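Local coordinates for aminomethyltransferase (PDB 3GIR), which belongs to the aminomethyltransferase (glycine cleavage T-protein) family, pairing a folate-binding-type domain with a C-terminal beta-barrel domain, at residues 42-48 and 58-62; 65-71 and 244-250; 70-74 and 215-219; 253-257 and 340-346. All coordinates share one frame; numbering follows the deposited sequence.

How the contacts relate
Contacts 1 to 3 lie within the folate-binding region, and contact 4 joins that region to the C-terminal barrel. Contacts 1 and 2, with centres about 11 Å apart, meet through Glu68, whose OE2 takes the backbone N of Tyr61 at 2.8 Å. Helix 65-74 then serves contacts 2 and 3, whose centres are about 9 Å apart, while helix 248-257 serves contacts 2 and 4. Contact 4 is joined to contact 2 by His69 ND1 and Ser253 OG, 2.7 Å apart, and to contact 3 by the salt bridge between Arg73 and Glu257. The bound sodium ion lies beside contact 2, about 4 Å from the Glu244 side chain.

Contact 1: residues 42-48 and 58-62; sequences HEKAGAK and PLTYP
Lys48 and Thr60 form an antiparallel hydrogen-bonded pair: Lys48 N donates a hydrogen bond to Thr60 O at 2.9 Å, nearly straight at 168°. The return bond, from Leu59 N to Lys48 O at 2.8 Å, is more bent at 144°; Leu59 and Thr60 both face Lys48. Two bends in the lysine chain fold it back so that NZ reaches Gly46 O of its own segment at 2.7 Å, while CB and CD pass Thr60 CG2. The hydroxyl of Thr60 is held by Glu68, which also takes the backbone N of Tyr61. Farther in, His42 ND1 and Tyr61 OH are 2.7 Å apart, with NE2 of the histidine bonded to Asp80. His42 CG lies anti to the carbonyl carbon (chi1 -58°), which carries the ring to Pro58; the proline's CG stands over the centre of one imidazole face, 3.9 Å from the centroid, a CH-pi contact. Alanine's small methyl suits the close approaches that remain: Ala45 CB meets the edge of the Tyr61 ring, and Ala47 CB touches both Pro58 CB and Tyr61 CE1. Gly46, at positive phi, is the first residue to leave helix 39-44, and its N bonds back to Glu43 O as Ala47 N does to His42 O. The arrangement thus combines a Schellman motif at the end of the helix with a classic beta bulge, where strand 55-60 pairs with the start of strand 48-52.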
loop_
_atom_site.group_PDB
_atom_site.type_symbol
_atom_site.label_atom_id
_atom_site.label_comp_id
_atom_site.label_asym_id
_atom_site.label_seq_id
_atom_site.Cartn_x
_atom_site.Cartn_y
_atom_site.Cartn_z
ATOM N N HIS A 42 -21.373 -0.762 -6.769
ATOM C CA HIS A 42 -20.954 -2.021 -6.173
ATOM C C HIS A 42 -22.169 -2.889 -5.886
ATOM O O HIS A 42 -22.110 -4.104 -6.161
ATOM C CB HIS A 42 -20.076 -1.808 -4.934
ATOM C CG HIS A 42 -18.871 -1.006 -5.251
ATOM N ND1 HIS A 42 -17.946 -1.438 -6.177
ATOM C CD2 HIS A 42 -18.467 0.223 -4.838
ATOM C CE1 HIS A 42 -16.986 -0.532 -6.279
ATOM N NE2 HIS A 42 -17.297 0.512 -5.525
ATOM N N GLU A 43 -23.219 -2.289 -5.342
ATOM C CA GLU A 43 -24.467 -3.001 -5.057
ATOM C C GLU A 43 -25.013 -3.594 -6.371
ATOM O O GLU A 43 -25.343 -4.814 -6.443
ATOM C CB GLU A 43 -25.435 -2.049 -4.353
ATOM C CG GLU A 43 -26.322 -2.664 -3.331
ATOM C CD GLU A 43 -27.560 -3.357 -3.943
ATOM O OE1 GLU A 43 -28.009 -2.890 -5.031
ATOM O OE2 GLU A 43 -28.083 -4.368 -3.349
ATOM N N LYS A 44 -25.086 -2.792 -7.446
ATOM C CA LYS A 44 -25.531 -3.286 -8.772
ATOM C C LYS A 44 -24.688 -4.434 -9.356
ATOM O O LYS A 44 -25.175 -5.314 -10.055
ATOM C CB LYS A 44 -25.608 -2.132 -9.832
ATOM N N ALA A 45 -23.377 -4.416 -9.091
ATOM C CA ALA A 45 -22.434 -5.442 -9.480
ATOM C C ALA A 45 -22.504 -6.712 -8.607
ATOM O O ALA A 45 -21.783 -7.673 -8.844
ATOM C CB ALA A 45 -21.048 -4.874 -9.407
ATOM N N GLY A 46 -23.360 -6.696 -7.617
ATOM C CA GLY A 46 -23.538 -7.877 -6.762
ATOM C C GLY A 46 -22.422 -8.058 -5.749
ATOM O O GLY A 46 -22.207 -9.212 -5.306
ATOM N N ALA A 47 -21.772 -6.977 -5.349
ATOM C CA ALA A 47 -20.746 -7.064 -4.310
ATOM C C ALA A 47 -21.299 -7.666 -3.006
ATOM O O ALA A 47 -22.493 -7.454 -2.611
ATOM C CB ALA A 47 -20.163 -5.706 -4.010
ATOM N N LYS A 48 -20.414 -8.394 -2.342
ATOM C CA LYS A 48 -20.571 -8.783 -0.945
ATOM C C LYS A 48 -19.679 -7.897 -0.120
ATOM O O LYS A 48 -18.510 -7.744 -0.421
ATOM C CB LYS A 48 -20.208 -10.254 -0.739
ATOM C CG LYS A 48 -21.065 -11.258 -1.521
ATOM C CD LYS A 48 -20.746 -11.466 -2.973
ATOM C CE LYS A 48 -21.766 -12.289 -3.794
ATOM N NZ LYS A 48 -23.034 -11.501 -4.102
ATOM N N PRO A 58 -16.484 -3.438 -0.739
ATOM C CA PRO A 58 -16.792 -4.668 -1.454
ATOM C C PRO A 58 -15.649 -5.647 -1.259
ATOM O O PRO A 58 -14.510 -5.419 -1.713
ATOM C CB PRO A 58 -16.976 -4.172 -2.920
ATOM C CG PRO A 58 -16.218 -2.854 -2.988
ATOM C CD PRO A 58 -16.219 -2.305 -1.648
ATOM N N LEU A 59 -15.913 -6.752 -0.560
ATOM C CA LEU A 59 -14.863 -7.787 -0.361
ATOM C C LEU A 59 -14.678 -8.691 -1.567
ATOM O O LEU A 59 -13.560 -9.132 -1.863
ATOM C CB LEU A 59 -15.203 -8.684 0.849
ATOM C CG LEU A 59 -15.418 -7.906 2.148
ATOM C CD1 LEU A 59 -15.642 -8.915 3.334
ATOM C CD2 LEU A 59 -14.293 -6.878 2.498
ATOM N N THR A 60 -15.786 -8.991 -2.249
ATOM C CA THR A 60 -15.762 -9.825 -3.429
ATOM C C THR A 60 -17.015 -9.558 -4.243
ATOM O O THR A 60 -17.931 -8.891 -3.744
ATOM C CB THR A 60 -15.584 -11.300 -3.061
ATOM O OG1 THR A 60 -15.428 -12.105 -4.244
ATOM C CG2 THR A 60 -16.736 -11.821 -2.226
ATOM N N TYR A 61 -16.930 -9.963 -5.506
ATOM C CA TYR A 61 -18.016 -9.843 -6.465
ATOM C C TYR A 61 -18.409 -11.242 -6.914
ATOM O O TYR A 61 -17.791 -12.255 -6.533
ATOM C CB TYR A 61 -17.563 -8.975 -7.601
ATOM C CG TYR A 61 -17.301 -7.545 -7.203
ATOM C CD1 TYR A 61 -18.260 -6.550 -7.346
ATOM C CD2 TYR A 61 -16.059 -7.193 -6.716
ATOM C CE1 TYR A 61 -17.964 -5.234 -7.053
ATOM C CE2 TYR A 61 -15.766 -5.887 -6.390
ATOM C CZ TYR A 61 -16.694 -4.904 -6.591
ATOM O OH TYR A 61 -16.368 -3.596 -6.234
ATOM N N PRO A 62 -19.470 -11.344 -7.714
ATOM C CA PRO A 62 -19.824 -12.703 -8.177
ATOM C C PRO A 62 -18.722 -13.439 -8.922
ATOM O O PRO A 62 -18.629 -14.686 -8.794
ATOM C CB PRO A 62 -21.092 -12.453 -9.014
ATOM C CG PRO A 62 -21.653 -11.231 -8.391
ATOM C CD PRO A 62 -20.453 -10.335 -8.104
#

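Contact 2: residues 65-71 and 244-250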
loop_
_atom_site.group_PDB
_atom_site.type_symbol
_atom_site.label_atom_id
_atom_site.label_comp_id
_atom_site.label_asym_id
_atom_site.label_seq_id
_atom_site.Cartn_x
_atom_site.Cartn_y
_atom_site.Cartn_z
ATOM N N VAL A 65 -13.203 -14.312 -5.416
ATOM C CA VAL A 65 -11.867 -13.907 -4.985
ATOM C C VAL A 65 -10.758 -14.523 -5.858
ATOM O O VAL A 65 -9.758 -13.834 -6.185
ATOM C CB VAL A 65 -11.706 -14.106 -3.425
ATOM C CG1 VAL A 65 -11.650 -15.620 -3.031
ATOM C CG2 VAL A 65 -10.525 -13.306 -2.904
ATOM N N LEU A 66 -10.889 -15.788 -6.245
ATOM C CA LEU A 66 -9.889 -16.431 -7.080
ATOM C C LEU A 66 -9.808 -15.828 -8.495
ATOM O O LEU A 66 -8.696 -15.426 -8.935
ATOM C CB LEU A 66 -10.132 -17.944 -7.123
ATOM C CG LEU A 66 -10.146 -18.707 -5.810
ATOM C CD1 LEU A 66 -10.556 -20.207 -6.067
ATOM C CD2 LEU A 66 -8.796 -18.589 -5.103
ATOM N N LYS A 67 -10.928 -15.765 -9.189
ATOM C CA LYS A 67 -10.966 -15.315 -10.567
ATOM C C LYS A 67 -10.719 -13.792 -10.662
ATOM O O LYS A 67 -10.176 -13.305 -11.648
ATOM C CB LYS A 67 -12.210 -15.744 -11.324
ATOM C CG LYS A 67 -12.242 -17.258 -11.671
ATOM C CD LYS A 67 -13.499 -17.632 -12.351
ATOM C CE LYS A 67 -13.464 -19.136 -12.713
ATOM N NZ LYS A 67 -14.885 -19.592 -12.978
ATOM N N GLU A 68 -11.045 -13.039 -9.638
ATOM C CA GLU A 68 -10.781 -11.593 -9.635
ATOM C C GLU A 68 -9.264 -11.362 -9.578
ATOM O O GLU A 68 -8.675 -10.530 -10.279
ATOM C CB GLU A 68 -11.467 -10.905 -8.408
ATOM C CG GLU A 68 -12.970 -10.781 -8.499
ATOM C CD GLU A 68 -13.659 -10.473 -7.151
ATOM O OE1 GLU A 68 -13.148 -9.682 -6.357
ATOM O OE2 GLU A 68 -14.740 -11.009 -6.904
ATOM N N HIS A 69 -8.607 -12.120 -8.691
ATOM C CA HIS A 69 -7.150 -12.111 -8.627
ATOM C C HIS A 69 -6.515 -12.447 -9.959
ATOM O O HIS A 69 -5.656 -11.704 -10.520
ATOM C CB HIS A 69 -6.694 -13.048 -7.495
ATOM C CG HIS A 69 -5.203 -13.126 -7.324
ATOM N ND1 HIS A 69 -4.562 -12.702 -6.180
ATOM C CD2 HIS A 69 -4.240 -13.599 -8.157
ATOM C CE1 HIS A 69 -3.261 -12.900 -6.323
ATOM N NE2 HIS A 69 -3.030 -13.427 -7.524
ATOM N N LEU A 70 -6.895 -13.617 -10.493
ATOM C CA LEU A 70 -6.343 -14.073 -11.756
ATOM C C LEU A 70 -6.669 -13.109 -12.882
ATOM O O LEU A 70 -5.796 -12.856 -13.713
ATOM C CB LEU A 70 -6.790 -15.513 -12.058
ATOM C CG LEU A 70 -6.296 -16.585 -11.073
ATOM C CD1 LEU A 70 -7.113 -17.927 -11.309
ATOM C CD2 LEU A 70 -4.794 -16.808 -11.076
ATOM N N HIS A 71 -7.863 -12.536 -12.865
ATOM C CA HIS A 71 -8.250 -11.538 -13.863
ATOM C C HIS A 71 -7.307 -10.346 -13.923
ATOM O O HIS A 71 -6.915 -9.873 -15.010
ATOM C CB HIS A 71 -9.719 -11.104 -13.698
ATOM C CG HIS A 71 -10.141 -10.118 -14.745
ATOM N ND1 HIS A 71 -10.659 -10.521 -15.959
ATOM C CD2 HIS A 71 -10.065 -8.766 -14.783
ATOM C CE1 HIS A 71 -10.924 -9.438 -16.683
ATOM N NE2 HIS A 71 -10.551 -8.364 -16.009
ATOM N N GLU A 244 -12.849 -5.857 -15.100
ATOM C CA GLU A 244 -13.824 -6.260 -14.092
ATOM C C GLU A 244 -13.515 -5.576 -12.797
ATOM O O GLU A 244 -12.356 -5.301 -12.502
ATOM C CB GLU A 244 -13.792 -7.764 -13.875
ATOM C CG GLU A 244 -14.052 -8.622 -15.141
ATOM C CD GLU A 244 -15.518 -8.593 -15.629
ATOM O OE1 GLU A 244 -16.417 -8.073 -14.957
ATOM O OE2 GLU A 244 -15.800 -9.096 -16.748
ATOM N N TRP A 245 -14.526 -5.395 -11.964
ATOM C CA TRP A 245 -14.309 -4.983 -10.577
ATOM C C TRP A 245 -13.618 -6.110 -9.766
ATOM O O TRP A 245 -13.890 -7.316 -9.978
ATOM C CB TRP A 245 -15.623 -4.780 -9.871
ATOM C CG TRP A 245 -16.394 -3.528 -10.120
ATOM C CD1 TRP A 245 -17.671 -3.502 -10.632
ATOM C CD2 TRP A 245 -16.041 -2.173 -9.831
ATOM N NE1 TRP A 245 -18.122 -2.228 -10.685
ATOM C CE2 TRP A 245 -17.151 -1.374 -10.196
ATOM C CE3 TRP A 245 -14.921 -1.549 -9.317
ATOM C CZ2 TRP A 245 -17.171 0.016 -10.026
ATOM C CZ3 TRP A 245 -14.920 -0.189 -9.184
ATOM C CH2 TRP A 245 -16.054 0.602 -9.541
ATOM N N VAL A 246 -12.650 -5.679 -8.936
ATOM C CA VAL A 246 -11.919 -6.565 -8.055
ATOM C C VAL A 246 -12.186 -6.089 -6.607
ATOM O O VAL A 246 -12.044 -4.906 -6.296
ATOM C CB VAL A 246 -10.467 -6.564 -8.444
ATOM C CG1 VAL A 246 -9.682 -7.529 -7.539
ATOM C CG2 VAL A 246 -10.364 -7.010 -9.884
ATOM N N GLY A 247 -12.500 -7.010 -5.716
ATOM C CA GLY A 247 -12.799 -6.746 -4.321
ATOM C C GLY A 247 -11.588 -6.740 -3.425
ATOM O O GLY A 247 -10.469 -7.046 -3.848
ATOM N N LEU A 248 -11.804 -6.351 -2.181
ATOM C CA LEU A 248 -10.692 -6.244 -1.222
ATOM C C LEU A 248 -9.995 -7.553 -0.959
ATOM O O LEU A 248 -8.777 -7.544 -0.659
ATOM C CB LEU A 248 -11.230 -5.670 0.104
ATOM C CG LEU A 248 -11.357 -4.140 0.167
ATOM C CD1 LEU A 248 -11.484 -3.819 1.672
ATOM C CD2 LEU A 248 -10.378 -3.091 -0.621
ATOM N N ALA A 249 -10.712 -8.697 -1.022
ATOM C CA ALA A 249 -10.064 -9.999 -0.787
ATOM C C ALA A 249 -8.978 -10.274 -1.816
ATOM O O ALA A 249 -7.848 -10.605 -1.447
ATOM C CB ALA A 249 -11.059 -11.157 -0.602
ATOM N N ALA A 250 -9.314 -10.052 -3.076
ATOM C CA ALA A 250 -8.358 -10.224 -4.133
ATOM C C ALA A 250 -7.298 -9.131 -4.090
ATOM O O ALA A 250 -6.150 -9.374 -4.463
ATOM C CB ALA A 250 -9.075 -10.302 -5.507
HETATM O O HOH W 1 -12.102 -10.191 -3.888
#
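Glu68, on helix 65-74, reaches across to the turn between strand 243-245 and helix 248-257, a strand-to-helix connection whose N-cap position is Gly247. Its CB packs against Ala250 CB, at 3.8 Å, and Val246 CG1. Next along the chain, CG passes Trp245 O at 3.9 Å. The chain is extended beyond CG (chi2 164°), which brings the carboxylate to the start of the helix. There OE1 accepts Gly247 N at 2.8 Å, on its anti side and 30° out of the carboxylate plane. The same oxygen accepts a hydrogen bond from a water that in turn accepts Ala250 N, so OE1 serves one backbone N-H directly and a second through the water; a negative charge beside a helix N-terminus would be expected to be favourable. OE2 faces the preceding loop, where it meets Gly64 N. Gly247, having no side chain, lets OE1 lie close over its backbone. The small Ala250 suits this close approach of the two helices, its CB 3.7 Å from His69 N. At the other end His71, whose NE2 bonds to Arg242 O, offers a ring face to Glu244: CG of the glutamate sits over it, offset toward the rim, 3.7 Å from the ring centroid.

Contact 3: residues 70-74 and 215-219; sequences LHTRA and YTGED
Arg73, in the last turn of helix 65-74, extends its guanidinium to the loop 215-219, where Thr216 and Glu218 form an ST turn: Thr216 OG1, also hydrogen-bonded to Gln178, accepts Glu218 N at 3.1 Å. The loop leads from strand 209-211 into strand 220-225 of the folate-binding region, so the arginine ties the helix to a connection in a six-stranded mixed sheet of that region. Its side chain leaves with CG set beside the backbone N and then bends at chi2, a torsion of -136° that lies away from the usual staggered values. This bend swings the guanidinium alongside the loop. Glu218 is folded too, bent at its own chi2, and its carboxylate doubles back to the arginine. The two side chains cross at about a right angle, with their planes turned 45° apart. The salt bridge is made by one nitrogen and one oxygen, NH1 of Arg73 to OE2 of Glu218 at 2.8 Å. OE2 uses its anti lone pair, while the aliphatic part of Arg73 also borders it, CD lying 3.2 Å away. Arginine suits the place because its planar group can serve several acceptors: NH1 serves Glu218 OE2 and Thr216 O while NH2 meets Glu257. Glu218 OE2 also pairs with Arg389. Gly217 takes the positive phi with which the loop turns. Away from the charges, Thr72 CG2 and Thr216 CG2 meet loosely at 4.3 Å. The second bond of Arg73 NH1 runs to Thr216 O at 2.9 Å, almost straight at 171° and close to the guanidinium plane.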
loop_
_atom_site.group_PDB
_atom_site.type_symbol
_atom_site.label_atom_id
_atom_site.label_comp_id
_atom_site.label_asym_id
_atom_site.label_seq_id
_atom_site.Cartn_x
_atom_site.Cartn_y
_atom_site.Cartn_z
ATOM N N LEU A 70 -6.895 -13.617 -10.493
ATOM C CA LEU A 70 -6.343 -14.073 -11.756
ATOM C C LEU A 70 -6.669 -13.109 -12.882
ATOM O O LEU A 70 -5.796 -12.856 -13.713
ATOM C CB LEU A 70 -6.790 -15.513 -12.058
ATOM C CG LEU A 70 -6.296 -16.585 -11.073
ATOM C CD1 LEU A 70 -7.113 -17.927 -11.309
ATOM C CD2 LEU A 70 -4.794 -16.808 -11.076
ATOM N N HIS A 71 -7.863 -12.536 -12.865
ATOM C CA HIS A 71 -8.250 -11.538 -13.863
ATOM C C HIS A 71 -7.307 -10.346 -13.923
ATOM O O HIS A 71 -6.915 -9.873 -15.010
ATOM C CB HIS A 71 -9.719 -11.104 -13.698
ATOM C CG HIS A 71 -10.141 -10.118 -14.745
ATOM N ND1 HIS A 71 -10.659 -10.521 -15.959
ATOM C CD2 HIS A 71 -10.065 -8.766 -14.783
ATOM C CE1 HIS A 71 -10.924 -9.438 -16.683
ATOM N NE2 HIS A 71 -10.551 -8.364 -16.009
ATOM N N THR A 72 -6.871 -9.871 -12.751
ATOM C CA THR A 72 -6.003 -8.722 -12.649
ATOM C C THR A 72 -4.657 -9.010 -13.262
ATOM O O THR A 72 -4.073 -8.166 -13.926
ATOM C CB THR A 72 -5.866 -8.224 -11.161
ATOM O OG1 THR A 72 -7.171 -7.946 -10.616
ATOM C CG2 THR A 72 -5.018 -7.011 -11.007
ATOM N N ARG A 73 -4.162 -10.225 -13.048
ATOM C CA ARG A 73 -2.841 -10.574 -13.572
ATOM C C ARG A 73 -2.866 -10.862 -15.094
ATOM O O ARG A 73 -1.799 -10.815 -15.727
ATOM C CB ARG A 73 -2.236 -11.708 -12.804
ATOM C CG ARG A 73 -1.871 -11.372 -11.341
ATOM C CD ARG A 73 -0.518 -11.889 -10.922
ATOM N NE ARG A 73 -0.274 -11.806 -9.508
ATOM C CZ ARG A 73 0.062 -10.689 -8.870
ATOM N NH1 ARG A 73 0.268 -9.569 -9.527
ATOM N NH2 ARG A 73 0.161 -10.692 -7.566
ATOM N N ALA A 74 -4.029 -11.194 -15.624
ATOM C CA ALA A 74 -4.192 -11.546 -17.063
ATOM C C ALA A 74 -4.739 -10.425 -17.937
ATOM O O ALA A 74 -4.513 -10.433 -19.175
ATOM C CB ALA A 74 -5.055 -12.801 -17.162
ATOM N N TYR A 215 -0.846 -1.361 -6.202
ATOM C CA TYR A 215 -0.644 -2.231 -5.082
ATOM C C TYR A 215 -0.740 -3.694 -5.465
ATOM O O TYR A 215 -1.177 -4.563 -4.677
ATOM C CB TYR A 215 -1.721 -1.867 -4.020
ATOM C CG TYR A 215 -1.503 -2.282 -2.626
ATOM C CD1 TYR A 215 -0.311 -2.075 -1.972
ATOM C CD2 TYR A 215 -2.555 -2.781 -1.897
ATOM C CE1 TYR A 215 -0.165 -2.351 -0.636
ATOM C CE2 TYR A 215 -2.405 -3.082 -0.527
ATOM C CZ TYR A 215 -1.228 -2.879 0.071
ATOM O OH TYR A 215 -1.189 -3.185 1.443
ATOM N N THR A 216 -0.290 -4.033 -6.687
ATOM C CA THR A 216 -0.527 -5.335 -7.284
ATOM C C THR A 216 0.765 -6.062 -7.716
ATOM O O THR A 216 0.769 -7.261 -7.925
ATOM C CB THR A 216 -1.512 -5.267 -8.476
ATOM O OG1 THR A 216 -0.907 -4.478 -9.528
ATOM C CG2 THR A 216 -2.975 -4.746 -8.035
ATOM N N GLY A 217 1.812 -5.307 -7.966
ATOM C CA GLY A 217 3.032 -5.838 -8.632
ATOM C C GLY A 217 2.886 -5.937 -10.148
ATOM O O GLY A 217 3.831 -6.355 -10.826
ATOM N N GLU A 218 1.755 -5.493 -10.685
ATOM C CA GLU A 218 1.534 -5.363 -12.126
ATOM C C GLU A 218 1.780 -3.943 -12.576
ATOM O O GLU A 218 1.949 -3.027 -11.787
ATOM C CB GLU A 218 0.126 -5.804 -12.500
ATOM C CG GLU A 218 -0.258 -7.212 -12.119
ATOM C CD GLU A 218 0.515 -8.250 -12.881
ATOM O OE1 GLU A 218 0.883 -7.996 -14.052
ATOM O OE2 GLU A 218 0.801 -9.346 -12.305
ATOM N N ASP A 219 1.777 -3.721 -13.910
ATOM C CA ASP A 219 1.584 -2.368 -14.431
ATOM C C ASP A 219 0.208 -1.888 -13.995
ATOM O O ASP A 219 -0.623 -2.683 -13.662
ATOM C CB ASP A 219 1.752 -2.358 -15.983
ATOM C CG ASP A 219 1.768 -0.956 -16.569
ATOM O OD1 ASP A 219 2.032 -0.009 -15.858
ATOM O OD2 ASP A 219 1.471 -0.822 -17.768
#

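Contact 4: residues 253-257 and 340-346; sequences SLRLE and SGGFGPS
The 253-257 part of helix 248-257 lies across strand segment 340-344 almost perpendicularly, their axes 8.2 Å apart at closest approach and their directions 93° apart. Two polar side chains and one leucine span the gap. Arg255 starts away from the strand, but with CG between the backbone N and the carbonyl carbon (chi1 71°) and a bend at chi2 its end returns to it. NH2 donates to Ser340 OG at 2.8 Å, with the hydroxyl oxygen at the edge of the guanidinium and close to its plane. Asp266 binds both partners, taking NH1 of the arginine with one oxygen and meeting Ser340 OG with the other, and Asp252 adds a salt bridge to NH2; these two acidic groups would be expected to balance the charge of the buried arginine. Between these polar ends Leu256 points at the strand. Its CD2 lies on the backbone, 3.7 Å from Gly341 CA, while CD1 faces Ser340 CB. Gly341 and Gly342 present bare main chain to this branched side chain. Glu257, extended beyond CG, brings its carboxylate to the turn that follows the strand: OE2 accepts Ser346 N at 2.8 Å, a weak bond bent to 129°, and also takes Phe347 N, its other oxygen, OE1, being engaged by Arg73. Ser253 sets its CB 3.6 Å from Phe343 O, while its hydroxyl is engaged with His69. This is an interdomain contact, a helix of the folate-binding region packed across the end of a strand of the C-terminal antiparallel barrel.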
loop_
_atom_site.group_PDB
_atom_site.type_symbol
_atom_site.label_atom_id
_atom_site.label_comp_id
_atom_site.label_asym_id
_atom_site.label_seq_id
_atom_site.Cartn_x
_atom_site.Cartn_y
_atom_site.Cartn_z
ATOM N N SER A 253 -4.762 -10.587 -1.746
ATOM C CA SER A 253 -3.964 -11.674 -2.260
ATOM C C SER A 253 -2.963 -11.167 -3.280
ATOM O O SER A 253 -1.775 -11.616 -3.358
ATOM C CB SER A 253 -4.805 -12.839 -2.788
ATOM O OG SER A 253 -5.784 -12.416 -3.737
ATOM N N LEU A 254 -3.388 -10.182 -4.073
ATOM C CA LEU A 254 -2.458 -9.595 -5.026
ATOM C C LEU A 254 -1.288 -8.928 -4.354
ATOM O O LEU A 254 -0.105 -9.125 -4.785
ATOM C CB LEU A 254 -3.156 -8.640 -6.005
ATOM C CG LEU A 254 -4.139 -9.271 -6.979
ATOM C CD1 LEU A 254 -5.124 -8.183 -7.433
ATOM C CD2 LEU A 254 -3.460 -9.934 -8.226
ATOM N N ARG A 255 -1.561 -8.012 -3.434
ATOM C CA ARG A 255 -0.517 -7.300 -2.780
ATOM C C ARG A 255 0.409 -8.216 -1.987
ATOM O O ARG A 255 1.616 -7.955 -1.923
ATOM C CB ARG A 255 -1.058 -6.145 -1.926
ATOM C CG ARG A 255 -1.821 -6.551 -0.650
ATOM C CD ARG A 255 -0.877 -6.628 0.472
ATOM N NE ARG A 255 -1.556 -7.201 1.626
ATOM C CZ ARG A 255 -0.994 -7.487 2.804
ATOM N NH1 ARG A 255 0.269 -7.252 3.073
ATOM N NH2 ARG A 255 -1.792 -7.991 3.752
ATOM N N LEU A 256 -0.148 -9.228 -1.359
ATOM C CA LEU A 256 0.650 -10.153 -0.556
ATOM C C LEU A 256 1.578 -10.996 -1.414
ATOM O O LEU A 256 2.777 -11.106 -1.120
ATOM C CB LEU A 256 -0.289 -10.984 0.324
ATOM C CG LEU A 256 0.312 -12.035 1.271
ATOM C CD1 LEU A 256 1.503 -11.422 2.044
ATOM C CD2 LEU A 256 -0.794 -12.683 2.138
ATOM N N GLU A 257 1.095 -11.489 -2.538
ATOM C CA GLU A 257 2.002 -12.110 -3.590
ATOM C C GLU A 257 3.145 -11.186 -4.015
ATOM O O GLU A 257 4.256 -11.614 -4.279
ATOM C CB GLU A 257 1.202 -12.552 -4.804
ATOM C CG GLU A 257 0.462 -13.798 -4.632
ATOM C CD GLU A 257 -0.208 -14.252 -5.905
ATOM O OE1 GLU A 257 -0.303 -13.414 -6.837
ATOM O OE2 GLU A 257 -0.666 -15.416 -5.983
ATOM N N SER A 340 0.182 -11.352 7.885
ATOM C CA SER A 340 -0.711 -11.439 6.725
ATOM C C SER A 340 -0.623 -12.842 6.158
ATOM O O SER A 340 0.432 -13.475 6.192
ATOM C CB SER A 340 -0.350 -10.464 5.608
ATOM O OG SER A 340 -0.470 -9.132 6.002
ATOM N N GLY A 341 -1.733 -13.342 5.662
ATOM C CA GLY A 341 -1.725 -14.664 5.062
ATOM C C GLY A 341 -2.948 -14.946 4.257
ATOM O O GLY A 341 -4.051 -14.507 4.651
ATOM N N GLY A 342 -2.789 -15.687 3.162
ATOM C CA GLY A 342 -3.912 -16.124 2.352
ATOM C C GLY A 342 -3.482 -17.058 1.239
ATOM O O GLY A 342 -2.339 -17.426 1.137
ATOM N N PHE A 343 -4.423 -17.488 0.416
ATOM C CA PHE A 343 -4.103 -18.271 -0.753
ATOM C C PHE A 343 -3.714 -17.348 -1.876
ATOM O O PHE A 343 -4.457 -16.393 -2.183
ATOM C CB PHE A 343 -5.269 -19.148 -1.151
ATOM C CG PHE A 343 -4.957 -20.080 -2.287
ATOM C CD1 PHE A 343 -4.261 -21.256 -2.063
ATOM C CD2 PHE A 343 -5.397 -19.796 -3.574
ATOM C CE1 PHE A 343 -3.964 -22.088 -3.123
ATOM C CE2 PHE A 343 -5.139 -20.626 -4.603
ATOM C CZ PHE A 343 -4.388 -21.752 -4.377
ATOM N N GLY A 344 -2.551 -17.570 -2.486
ATOM C CA GLY A 344 -2.174 -16.777 -3.664
ATOM C C GLY A 344 -2.436 -17.555 -4.935
ATOM O O GLY A 344 -1.711 -18.506 -5.209
ATOM N N PRO A 345 -3.430 -17.192 -5.729
ATOM C CA PRO A 345 -3.748 -18.010 -6.912
ATOM C C PRO A 345 -2.659 -18.026 -7.984
ATOM O O PRO A 345 -2.578 -18.985 -8.783
ATOM C CB PRO A 345 -5.014 -17.342 -7.464
ATOM C CG PRO A 345 -5.622 -16.709 -6.274
ATOM C CD PRO A 345 -4.480 -16.178 -5.500
ATOM N N SER A 346 -1.849 -16.978 -8.039
ATOM C CA SER A 346 -0.747 -16.906 -9.025
ATOM C C SER A 346 0.404 -17.764 -8.545
ATOM O O SER A 346 0.947 -18.559 -9.313
ATOM C CB SER A 346 -0.302 -15.498 -9.337
ATOM O OG SER A 346 -1.378 -14.720 -9.734
#